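Local coordinates for protein glycoside hydrolase family 31 (PDB 5I0F) that probably breaks down cycloalternan, cleaving its alpha-glucosidic linkages by way of a covalent glycosyl-enzyme intermediate, as a family 31 glycoside hydrolase, at residues A[698-703]-A[723-729]; A[661-667]-A[691-695]; A[47-51]-A[100-106]. All blocks are in the same frame, centred on the assembly; numbering follows the deposited sequence.

Contact 1 (A[698-703]-A[723-729]); sequences QWEDYW and IPVYRRV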
# COMPACT_ATOMS: atom_id res chain seq x y z
N GLN A 698 0.84 -18.00 -33.55
CA GLN A 698 0.17 -19.26 -33.19
C GLN A 698 0.27 -19.52 -31.69
O GLN A 698 1.28 -19.23 -31.05
CB GLN A 698 0.73 -20.44 -33.99
CG GLN A 698 0.02 -20.69 -35.31
CD GLN A 698 -0.07 -19.43 -36.14
OE1 GLN A 698 0.93 -18.71 -36.27
NE2 GLN A 698 -1.25 -19.15 -36.71
N TRP A 699 -0.80 -20.11 -31.15
CA TRP A 699 -0.95 -20.33 -29.72
C TRP A 699 -1.40 -21.75 -29.46
O TRP A 699 -2.22 -22.29 -30.20
CB TRP A 699 -1.97 -19.32 -29.16
CG TRP A 699 -1.50 -17.91 -29.24
CD1 TRP A 699 -1.72 -17.03 -30.27
CD2 TRP A 699 -0.73 -17.20 -28.27
NE1 TRP A 699 -1.12 -15.82 -29.99
CE2 TRP A 699 -0.50 -15.90 -28.78
CE3 TRP A 699 -0.20 -17.54 -27.02
CZ2 TRP A 699 0.21 -14.92 -28.07
CZ3 TRP A 699 0.53 -16.58 -26.32
CH2 TRP A 699 0.72 -15.28 -26.85
N GLU A 700 -0.84 -22.36 -28.41
CA GLU A 700 -1.12 -23.73 -28.01
C GLU A 700 -1.88 -23.71 -26.67
O GLU A 700 -1.45 -23.02 -25.74
CB GLU A 700 0.21 -24.51 -27.87
CG GLU A 700 0.08 -25.96 -27.37
CD GLU A 700 1.37 -26.81 -27.50
OE1 GLU A 700 2.39 -26.35 -28.08
OE2 GLU A 700 1.34 -27.98 -27.02
N ASP A 701 -2.99 -24.45 -26.58
CA ASP A 701 -3.72 -24.63 -25.32
C ASP A 701 -2.83 -25.35 -24.33
O ASP A 701 -2.25 -26.39 -24.65
CB ASP A 701 -5.02 -25.40 -25.51
CG ASP A 701 -5.93 -25.35 -24.28
OD1 ASP A 701 -5.77 -26.19 -23.36
OD2 ASP A 701 -6.82 -24.48 -24.23
N TYR A 702 -2.69 -24.78 -23.13
CA TYR A 702 -1.79 -25.32 -22.12
C TYR A 702 -2.18 -26.73 -21.66
O TYR A 702 -1.31 -27.52 -21.27
CB TYR A 702 -1.81 -24.39 -20.92
CG TYR A 702 -0.75 -24.64 -19.90
CD1 TYR A 702 0.53 -24.11 -20.07
CD2 TYR A 702 -1.02 -25.36 -18.73
CE1 TYR A 702 1.51 -24.30 -19.13
CE2 TYR A 702 -0.03 -25.57 -17.78
CZ TYR A 702 1.23 -25.02 -17.99
OH TYR A 702 2.24 -25.19 -17.08
N TRP A 703 -3.48 -27.01 -21.70
CA TRP A 703 -4.05 -28.21 -21.11
C TRP A 703 -4.26 -29.33 -22.14
O TRP A 703 -4.03 -30.49 -21.82
CB TRP A 703 -5.38 -27.89 -20.42
CG TRP A 703 -5.30 -26.68 -19.53
CD1 TRP A 703 -5.76 -25.43 -19.81
CD2 TRP A 703 -4.67 -26.61 -18.26
NE1 TRP A 703 -5.48 -24.58 -18.76
CE2 TRP A 703 -4.80 -25.28 -17.80
CE3 TRP A 703 -4.01 -27.55 -17.45
CZ2 TRP A 703 -4.30 -24.87 -16.57
CZ3 TRP A 703 -3.53 -27.13 -16.23
CH2 TRP A 703 -3.67 -25.80 -15.80
N ILE A 723 -7.96 -23.19 -16.14
CA ILE A 723 -7.93 -21.74 -16.29
C ILE A 723 -7.35 -21.51 -17.70
O ILE A 723 -6.34 -22.11 -18.02
CB ILE A 723 -7.11 -21.00 -15.20
CG1 ILE A 723 -6.98 -19.51 -15.55
CG2 ILE A 723 -5.75 -21.64 -14.95
CD1 ILE A 723 -6.22 -18.67 -14.53
N PRO A 724 -7.99 -20.66 -18.53
CA PRO A 724 -7.48 -20.47 -19.88
C PRO A 724 -6.05 -19.92 -19.91
O PRO A 724 -5.76 -18.85 -19.34
CB PRO A 724 -8.48 -19.51 -20.52
CG PRO A 724 -9.74 -19.73 -19.76
CD PRO A 724 -9.30 -20.01 -18.36
N VAL A 725 -5.17 -20.68 -20.53
CA VAL A 725 -3.76 -20.38 -20.61
C VAL A 725 -3.31 -20.83 -21.98
O VAL A 725 -3.56 -21.99 -22.35
CB VAL A 725 -2.93 -21.12 -19.53
CG1 VAL A 725 -1.43 -20.95 -19.78
CG2 VAL A 725 -3.28 -20.62 -18.13
N TYR A 726 -2.65 -19.93 -22.71
CA TYR A 726 -2.18 -20.22 -24.07
C TYR A 726 -0.68 -19.97 -24.15
O TYR A 726 -0.20 -18.97 -23.62
CB TYR A 726 -2.93 -19.34 -25.07
CG TYR A 726 -4.42 -19.60 -25.06
CD1 TYR A 726 -5.24 -18.94 -24.16
CD2 TYR A 726 -5.01 -20.55 -25.92
CE1 TYR A 726 -6.61 -19.17 -24.13
CE2 TYR A 726 -6.38 -20.80 -25.90
CZ TYR A 726 -7.19 -20.10 -25.01
OH TYR A 726 -8.55 -20.32 -24.94
N ARG A 727 0.05 -20.91 -24.75
CA ARG A 727 1.50 -20.80 -24.89
C ARG A 727 1.86 -20.47 -26.33
O ARG A 727 1.33 -21.10 -27.25
CB ARG A 727 2.18 -22.12 -24.52
CG ARG A 727 3.71 -22.11 -24.60
CD ARG A 727 4.30 -23.52 -24.65
NE ARG A 727 3.90 -24.25 -23.47
CZ ARG A 727 3.40 -25.49 -23.41
NH1 ARG A 727 3.23 -26.27 -24.49
NH2 ARG A 727 3.06 -25.96 -22.21
N ARG A 728 2.77 -19.52 -26.52
CA ARG A 728 3.24 -19.20 -27.88
C ARG A 728 3.80 -20.44 -28.54
O ARG A 728 4.51 -21.21 -27.91
CB ARG A 728 4.34 -18.14 -27.87
CG ARG A 728 3.89 -16.77 -27.41
CD ARG A 728 4.86 -15.68 -27.84
NE ARG A 728 6.25 -15.97 -27.46
CZ ARG A 728 7.29 -15.14 -27.68
NH1 ARG A 728 7.10 -13.97 -28.27
NH2 ARG A 728 8.51 -15.49 -27.31
N VAL A 729 3.46 -20.65 -29.81
CA VAL A 729 3.96 -21.80 -30.55
C VAL A 729 5.32 -21.42 -31.12
O VAL A 729 5.41 -20.55 -31.97
CB VAL A 729 2.98 -22.24 -31.66
CG1 VAL A 729 3.64 -23.23 -32.62
CG2 VAL A 729 1.74 -22.85 -31.03
O HOH W 1 -6.48 -22.57 -22.34

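Contact 2 (A[661-667]-A[691-695]); sequences DPEIWAH and TTYLP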
# COMPACT_ATOMS: atom_id res chain seq x y z
N ASP A 661 -1.49 -3.66 -31.55
CA ASP A 661 -2.80 -4.27 -31.75
C ASP A 661 -3.82 -3.56 -30.86
O ASP A 661 -3.82 -3.77 -29.67
CB ASP A 661 -2.71 -5.74 -31.38
CG ASP A 661 -3.98 -6.50 -31.68
OD1 ASP A 661 -5.06 -5.92 -31.86
OD2 ASP A 661 -3.87 -7.73 -31.74
N PRO A 662 -4.72 -2.75 -31.45
CA PRO A 662 -5.64 -1.98 -30.62
C PRO A 662 -6.67 -2.80 -29.83
O PRO A 662 -7.19 -2.31 -28.84
CB PRO A 662 -6.36 -1.05 -31.62
CG PRO A 662 -5.86 -1.39 -32.97
CD PRO A 662 -4.97 -2.59 -32.89
N GLU A 663 -6.95 -4.04 -30.25
CA GLU A 663 -7.92 -4.89 -29.55
C GLU A 663 -7.50 -5.32 -28.13
O GLU A 663 -8.36 -5.67 -27.34
CB GLU A 663 -8.24 -6.13 -30.42
CG GLU A 663 -9.17 -7.19 -29.82
CD GLU A 663 -10.63 -6.77 -29.61
OE1 GLU A 663 -11.02 -5.69 -30.14
OE2 GLU A 663 -11.41 -7.53 -28.94
N ILE A 664 -6.22 -5.25 -27.79
CA ILE A 664 -5.77 -5.61 -26.44
C ILE A 664 -6.47 -4.79 -25.33
O ILE A 664 -6.70 -5.31 -24.24
CB ILE A 664 -4.23 -5.52 -26.28
CG1 ILE A 664 -3.72 -4.08 -26.44
CG2 ILE A 664 -3.52 -6.48 -27.23
CD1 ILE A 664 -2.23 -3.91 -26.20
N TRP A 665 -6.87 -3.56 -25.63
CA TRP A 665 -7.42 -2.68 -24.57
C TRP A 665 -8.84 -3.09 -24.17
O TRP A 665 -9.28 -2.78 -23.07
CB TRP A 665 -7.33 -1.20 -25.00
CG TRP A 665 -5.90 -0.83 -25.22
CD1 TRP A 665 -5.25 -0.74 -26.42
CD2 TRP A 665 -4.91 -0.56 -24.21
NE1 TRP A 665 -3.94 -0.40 -26.23
CE2 TRP A 665 -3.70 -0.28 -24.88
CE3 TRP A 665 -4.94 -0.51 -22.81
CZ2 TRP A 665 -2.51 0.03 -24.20
CZ3 TRP A 665 -3.76 -0.18 -22.13
CH2 TRP A 665 -2.56 0.09 -22.84
N ALA A 666 -9.51 -3.86 -25.03
CA ALA A 666 -10.82 -4.42 -24.71
C ALA A 666 -10.73 -5.63 -23.75
O ALA A 666 -11.77 -6.11 -23.28
CB ALA A 666 -11.57 -4.78 -26.00
N HIS A 667 -9.52 -6.09 -23.43
CA HIS A 667 -9.33 -7.26 -22.57
C HIS A 667 -8.29 -6.98 -21.48
O HIS A 667 -7.25 -7.62 -21.42
CB HIS A 667 -8.96 -8.45 -23.45
CG HIS A 667 -9.92 -8.66 -24.58
ND1 HIS A 667 -11.01 -9.50 -24.50
CD2 HIS A 667 -9.99 -8.07 -25.80
CE1 HIS A 667 -11.69 -9.44 -25.63
NE2 HIS A 667 -11.09 -8.58 -26.43
N THR A 691 -13.93 -16.60 -22.95
CA THR A 691 -13.36 -16.11 -24.19
C THR A 691 -12.09 -15.30 -23.95
O THR A 691 -12.05 -14.45 -23.08
CB THR A 691 -14.44 -15.31 -24.95
OG1 THR A 691 -15.48 -16.22 -25.34
CG2 THR A 691 -13.86 -14.67 -26.17
N THR A 692 -11.07 -15.57 -24.77
CA THR A 692 -9.78 -14.91 -24.70
C THR A 692 -9.44 -14.28 -26.06
O THR A 692 -9.64 -14.92 -27.09
CB THR A 692 -8.73 -15.97 -24.29
OG1 THR A 692 -9.09 -16.49 -23.01
CG2 THR A 692 -7.33 -15.41 -24.22
N TYR A 693 -8.95 -13.04 -26.06
CA TYR A 693 -8.37 -12.47 -27.28
C TYR A 693 -6.93 -12.94 -27.43
O TYR A 693 -6.10 -12.72 -26.52
CB TYR A 693 -8.45 -10.92 -27.33
CG TYR A 693 -7.80 -10.39 -28.60
CD1 TYR A 693 -8.41 -10.58 -29.85
CD2 TYR A 693 -6.54 -9.78 -28.58
CE1 TYR A 693 -7.80 -10.16 -31.03
CE2 TYR A 693 -5.94 -9.33 -29.73
CZ TYR A 693 -6.56 -9.53 -30.96
OH TYR A 693 -5.94 -9.11 -32.10
N LEU A 694 -6.63 -13.56 -28.57
CA LEU A 694 -5.26 -13.95 -28.91
C LEU A 694 -4.69 -12.95 -29.88
O LEU A 694 -5.30 -12.68 -30.92
CB LEU A 694 -5.21 -15.34 -29.56
CG LEU A 694 -5.74 -16.50 -28.75
CD1 LEU A 694 -5.71 -17.76 -29.61
CD2 LEU A 694 -4.92 -16.68 -27.47
N PRO A 695 -3.52 -12.38 -29.57
CA PRO A 695 -2.84 -11.54 -30.56
C PRO A 695 -2.16 -12.38 -31.65
O PRO A 695 -2.14 -13.60 -31.56
CB PRO A 695 -1.83 -10.75 -29.72
CG PRO A 695 -1.66 -11.49 -28.46
CD PRO A 695 -2.79 -12.46 -28.29

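Contact 3 (A[47-51]-A[100-106]); sequences FVLWP and LPDQDAT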
# COMPACT_ATOMS: atom_id res chain seq x y z
N PHE A 47 -12.58 35.59 15.86
CA PHE A 47 -12.24 36.99 15.57
C PHE A 47 -11.18 37.03 14.47
O PHE A 47 -10.09 36.46 14.66
CB PHE A 47 -11.67 37.66 16.82
CG PHE A 47 -12.67 37.87 17.91
CD1 PHE A 47 -13.00 36.83 18.77
CD2 PHE A 47 -13.27 39.11 18.09
CE1 PHE A 47 -13.93 37.02 19.79
CE2 PHE A 47 -14.20 39.31 19.11
CZ PHE A 47 -14.52 38.26 19.96
N VAL A 48 -11.49 37.66 13.34
CA VAL A 48 -10.56 37.76 12.21
C VAL A 48 -10.14 39.22 12.07
O VAL A 48 -10.98 40.09 11.83
CB VAL A 48 -11.19 37.25 10.89
CG1 VAL A 48 -10.14 37.23 9.78
CG2 VAL A 48 -11.79 35.86 11.05
N LEU A 49 -8.85 39.49 12.22
CA LEU A 49 -8.30 40.84 12.16
C LEU A 49 -7.64 41.10 10.78
O LEU A 49 -6.51 40.69 10.53
CB LEU A 49 -7.31 41.07 13.31
CG LEU A 49 -7.68 40.54 14.71
CD1 LEU A 49 -6.54 40.74 15.72
CD2 LEU A 49 -8.97 41.18 15.25
N TRP A 50 -8.38 41.77 9.90
CA TRP A 50 -7.88 42.21 8.58
C TRP A 50 -7.08 43.53 8.76
O TRP A 50 -7.22 44.20 9.78
CB TRP A 50 -9.04 42.43 7.60
CG TRP A 50 -10.11 41.35 7.57
CD1 TRP A 50 -11.31 41.35 8.24
CD2 TRP A 50 -10.08 40.15 6.82
NE1 TRP A 50 -12.03 40.21 7.96
CE2 TRP A 50 -11.29 39.45 7.08
CE3 TRP A 50 -9.15 39.59 5.94
CZ2 TRP A 50 -11.59 38.24 6.50
CZ3 TRP A 50 -9.44 38.38 5.37
CH2 TRP A 50 -10.65 37.71 5.65
N PRO A 51 -6.26 43.92 7.75
CA PRO A 51 -5.43 45.12 7.93
C PRO A 51 -6.20 46.35 8.41
O PRO A 51 -5.77 47.00 9.36
CB PRO A 51 -4.85 45.35 6.52
CG PRO A 51 -4.87 44.00 5.89
CD PRO A 51 -6.14 43.37 6.39
N LEU A 100 -13.24 34.58 0.26
CA LEU A 100 -12.14 35.01 1.12
C LEU A 100 -11.42 36.21 0.53
O LEU A 100 -10.92 36.13 -0.59
CB LEU A 100 -11.15 33.86 1.30
CG LEU A 100 -10.02 34.09 2.30
CD1 LEU A 100 -10.55 34.18 3.73
CD2 LEU A 100 -8.99 32.98 2.16
N PRO A 101 -11.36 37.33 1.26
CA PRO A 101 -10.61 38.48 0.73
C PRO A 101 -9.13 38.15 0.49
O PRO A 101 -8.55 37.35 1.24
CB PRO A 101 -10.75 39.53 1.83
CG PRO A 101 -12.01 39.19 2.54
CD PRO A 101 -12.14 37.69 2.46
N ASP A 102 -8.53 38.75 -0.54
CA ASP A 102 -7.10 38.58 -0.80
C ASP A 102 -6.29 39.58 0.04
O ASP A 102 -5.58 40.43 -0.49
CB ASP A 102 -6.80 38.75 -2.31
CG ASP A 102 -5.42 38.21 -2.71
OD1 ASP A 102 -4.65 37.75 -1.85
OD2 ASP A 102 -5.09 38.24 -3.91
N GLN A 103 -6.41 39.46 1.36
CA GLN A 103 -5.68 40.30 2.31
C GLN A 103 -5.19 39.39 3.42
O GLN A 103 -5.92 38.49 3.85
CB GLN A 103 -6.58 41.40 2.89
CG GLN A 103 -7.30 42.27 1.87
CD GLN A 103 -8.27 43.26 2.51
OE1 GLN A 103 -8.34 43.38 3.73
NE2 GLN A 103 -9.03 43.98 1.68
N ASP A 104 -3.96 39.60 3.88
CA ASP A 104 -3.45 38.83 5.01
C ASP A 104 -4.12 39.27 6.31
O ASP A 104 -4.54 40.42 6.45
CB ASP A 104 -1.94 38.95 5.13
CG ASP A 104 -1.21 38.31 3.97
OD1 ASP A 104 -1.84 37.57 3.18
OD2 ASP A 104 0.01 38.56 3.85
N ALA A 105 -4.24 38.33 7.24
CA ALA A 105 -4.96 38.55 8.49
C ALA A 105 -4.40 37.66 9.58
O ALA A 105 -3.52 36.83 9.35
CB ALA A 105 -6.44 38.27 8.28
N THR A 106 -4.94 37.84 10.77
CA THR A 106 -4.70 36.94 11.86
C THR A 106 -6.07 36.57 12.45
O THR A 106 -7.02 37.34 12.30
CB THR A 106 -3.73 37.59 12.88
OG1 THR A 106 -3.32 36.60 13.83
CG2 THR A 106 -4.37 38.71 13.63

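Contact 1 (A[698-703]-A[723-729])
W699 packs its ring on R728, with CE3 close to the R728 backbone N, on the face that the antiparallel pair 698-701 and 725-728 shares with D701 and Y726. The indole carries CG of R728 over one face, 3.5 Å from CZ3, while Y726 O sits near the ring plane at the edge. CE3 also packs on CB of Y726 (3.8 Å). L678 touches W699 from the next strand of the same sheet, and L694 of strand 689-694 packs on it from a second sheet. W699 NE1 is satisfied by P695 O, and D701 forms a salt bridge with R716. A water joins the strands here, donating to D701 OD2 and accepting from V725 N. E700 and R727 are a hydrogen-bonded pair, E700 N to R727 O and R727 N to E700 O, both 2.8 Å. Beyond the strand end, D701 OD1 accepts from W703 N in an Asx turn, and W703 NE1 gives a 2.7 Å hydrogen bond to I723 O.

On the other face, CG of Y702, anti to its backbone N (chi1 -168°), takes the phenol alongside buried V725 in a close apolar patch, Y702 CB lying 3.6 Å from V725 CG1. Looser are the long E700-R727 salt bridge, 3.6 Å from OE2 to NH1 with the planes turned 74° apart, and the exposed end, where V729 CB rests on Q698 CB. One face packed on strands 689-694 and 712-717, the other partly open, place this pair within the six-stranded antiparallel sheet of the family 31 C-terminal domain.

Contact 2 (A[661-667]-A[691-695])
Y693 reaches from strand 691-694 into the 3-10 turn of 662-666 and is touched at its hydroxyl, ring face and CB. At the far end, OH donates a short hydrogen bond of 2.5 Å to D661 OD2, meeting the syn lone pair of that oxygen. OD2 lies near the plane of the phenol, at its edge, whereas the carboxylate itself is turned 83° from the ring. Over one face comes E663: CG stands 3.4 Å from the centroid of the Y693 ring, 11° off the normal, a well-centred CH-pi contact. At the root of the tyrosine the roles are exchanged, since CB of Y693 lies over the face of the H667 imidazole, 3.6 Å from its centroid. The two rings are nearly parallel but slid apart, so they hardly overlap.

The next shell fixes these groups. D661 OD1 accepts from E663 N in an Asx turn, which leaves OD2 to face the tyrosine. The E663 chain runs out with CG anti to the backbone N and then bends at chi2 (68°), laying its methylene on the phenol and returning OE2 to H667 NE2 at 2.7 Å. That oxygen lies in the imidazole plane, although NE2 stands above the plane of the carboxylate. Farther out, L713 of strand 712-717 touches both H667 and Y693, and Q670 NE2 binds Y693 O.

Both carboxylates thus accept a hydrogen bond from an aromatic side chain; the E663 bond would probably favour a protonated imidazole, and the short D661 bond would tend to polarise the phenol O-H.

Contact 3 (A[47-51]-A[100-106])
L49 and T106 form a hydrogen-bonded antiparallel pair at the end of the ladder between strands 41-49 and 105-113, which share the antiparallel sheet of the N-terminal domain. L49 N gives a nearly linear bond of 2.8 Å to T106 O; the return bond from T106 N to L49 O is longer, 3.3 Å. Their side chains run alongside each other in the same direction, with CD1 of L49 against CG2 of T106 at 3.6 Å. The threonine hydroxyl is anti to its own backbone N (chi1 -170°), and T106 OG1 hydrogen-bonds F124 O of the adjoining strand 118-126.

Beyond the bridge the indole of W50 lies against the 100-104 loop and A105. P101 crosses it at about a right angle, placing CG over one face toward the rim, 4.0 Å from the centroid of the six-membered ring in a CH-pi contact. V48 CG1, from two residues earlier in the chain and also offset toward the rim, covers the opposite face. L100 CD1 comes to the edge near the ring plane, 4.0 Å from W50 CH2, and A105 CB packs beside W50 CE3 at 3.8 Å. CG of W50 is anti to the carbonyl carbon, beside the backbone N (chi1 -45°), which swings the ring toward the 100-104 loop. On the outer side P51 meets Q103 obliquely, P51 CD lying 3.5 Å from Q103 OE1. Q103 O is buried by the contact without a polar partner and faces the indole edge in plane, 3.8 Å from W50 CZ3.

Contacts 1 and 2 are neighbours in the C-terminal domain, with centres about 15 Å apart. Strand 689-694 of contact 2 is followed in the chain, after a short connection, by strand 698-701 of contact 1, and the two contacts touch by packing: Y726 CG lies 3.8 Å from L694 CD2, and W699 CD1 3.9 Å from L694 CB. Contact 3 belongs to the N-terminal domain, its centre about 69 Å from that of contact 1 and about 59 Å from that of contact 2; contacts 1 and 3 lie on opposite sides of the chain's centre. The residues seen binding the glycan, among them W429, D532 and F565, belong to none of the six segments. The F47 side chain is about 13 Å from a bound calcium ion.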